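Local coordinates for peptidylprolyl Isomerase (Naegleria fowleri, PDB 6B4P), which probably catalyses the cis-trans isomerisation of peptide bonds preceding proline, as an FKBP-type peptidyl-prolyl isomerase, at residues L110-A113 with N114-L117. Sequence-based numbering, arbitrary orientation.
Sequences LIPA and NSTL
Ile-111 and Ser-115 meet on the inner side of a tight bend in the chain, and Ile-111 also packs on Leu-117. From a CB that points toward the returning chain, Ile-111 sends CG2 to the serine side chain, 3.7 Å from both Ser-115 CB and Ser-115 OG; the same methyl also reaches Leu-117 CD2, at 4.0 Å. On the longer branch CG1 skirts Leu-117 CD2, and the terminal CD1 meets both leucine methyls, coming to 3.9 Å from Leu-117 CD1. With CG1 beside the backbone N (chi1 -69°) and the chain then extended, CD1 arrives across the isobutyl group, the two side chains crossing at about a right angle. Phe-56 and Tyr-102 also touch both Ile-111 and Leu-117. The bend belongs to the long loop between strands 91-96 and 117-126 of the FKBP fold, a loop that in relatives borders the substrate pocket, and Leu-117 opens the final strand. At the bend, Asn-114 takes a left-handed backbone conformation, and the Ser-115 hydroxyl reaches back across the turn to Pro-112. Ser-115 OG donates a 2.7 Å hydrogen bond to Pro-112 O, approaching from above the carbonyl plane, 42° out of it. Ser-115 OG also lies 3.3 Å from Pro-112 CD, against the proline ring. Asn-114, its CG anti to the backbone N, directs its amide away from this bend, where OD1 hydrogen-bonds Ser-98 OG.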
loop_
_atom_site.group_PDB
_atom_site.type_symbol
_atom_site.label_atom_id
_atom_site.label_comp_id
_atom_site.label_asym_id
_atom_site.label_seq_id
_atom_site.Cartn_x
_atom_site.Cartn_y
_atom_site.Cartn_z
ATOM N N LEU A 110 -7.001 15.930 -0.021
ATOM C CA LEU A 110 -6.024 14.850 -0.077
ATOM C C LEU A 110 -5.972 14.224 -1.467
ATOM O O LEU A 110 -4.913 14.184 -2.102
ATOM C CB LEU A 110 -6.357 13.790 0.977
ATOM C CG LEU A 110 -5.254 12.794 1.333
ATOM C CD1 LEU A 110 -4.121 13.504 2.063
ATOM C CD2 LEU A 110 -5.807 11.644 2.165
ATOM N N ILE A 111 -7.115 13.758 -1.958
ATOM C CA ILE A 111 -7.181 12.937 -3.161
ATOM C C ILE A 111 -8.332 13.400 -4.042
ATOM O O ILE A 111 -9.486 13.430 -3.589
ATOM C CB ILE A 111 -7.346 11.457 -2.791
ATOM C CG1 ILE A 111 -6.069 10.934 -2.139
ATOM C CG2 ILE A 111 -7.714 10.613 -4.010
ATOM C CD1 ILE A 111 -6.254 9.604 -1.463
ATOM N N PRO A 112 -8.070 13.765 -5.295
ATOM C CA PRO A 112 -9.157 14.111 -6.213
ATOM C C PRO A 112 -9.995 12.899 -6.581
ATOM O O PRO A 112 -9.559 11.747 -6.499
ATOM C CB PRO A 112 -8.424 14.655 -7.448
ATOM C CG PRO A 112 -6.978 14.738 -7.069
ATOM C CD PRO A 112 -6.753 13.798 -5.941
ATOM N N ALA A 113 -11.216 13.181 -7.031
ATOM C CA ALA A 113 -12.119 12.114 -7.437
ATOM C C ALA A 113 -11.495 11.243 -8.523
ATOM O O ALA A 113 -10.833 11.739 -9.441
ATOM C CB ALA A 113 -13.442 12.702 -7.930
ATOM N N ASN A 114 -11.694 9.930 -8.395
ATOM C CA ASN A 114 -11.328 8.950 -9.423
ATOM C C ASN A 114 -9.813 8.891 -9.661
ATOM O O ASN A 114 -9.337 8.923 -10.798
ATOM C CB ASN A 114 -12.084 9.227 -10.726
ATOM C CG ASN A 114 -12.013 8.074 -11.684
ATOM O OD1 ASN A 114 -11.753 6.937 -11.283
ATOM N ND2 ASN A 114 -12.227 8.355 -12.962
ATOM N N SER A 115 -9.054 8.732 -8.581
ATOM C CA SER A 115 -7.596 8.772 -8.637
ATOM C C SER A 115 -6.960 7.387 -8.568
ATOM O O SER A 115 -7.191 6.642 -7.608
ATOM C CB SER A 115 -7.040 9.596 -7.480
ATOM O OG SER A 115 -7.279 10.971 -7.653
ATOM N N THR A 116 -6.101 7.085 -9.539
ATOM C CA THR A 116 -5.076 6.066 -9.345
ATOM C C THR A 116 -4.089 6.565 -8.298
ATOM O O THR A 116 -3.677 7.725 -8.328
ATOM C CB THR A 116 -4.349 5.784 -10.666
ATOM O OG1 THR A 116 -5.283 5.321 -11.648
ATOM C CG2 THR A 116 -3.254 4.724 -10.477
ATOM N N LEU A 117 -3.723 5.709 -7.347
ATOM C CA LEU A 117 -2.820 6.108 -6.277
ATOM C C LEU A 117 -1.548 5.289 -6.366
ATOM O O LEU A 117 -1.607 4.069 -6.556
ATOM C CB LEU A 117 -3.443 5.902 -4.888
ATOM C CG LEU A 117 -4.795 6.571 -4.669
ATOM C CD1 LEU A 117 -5.286 6.266 -3.274
ATOM C CD2 LEU A 117 -4.707 8.080 -4.897
#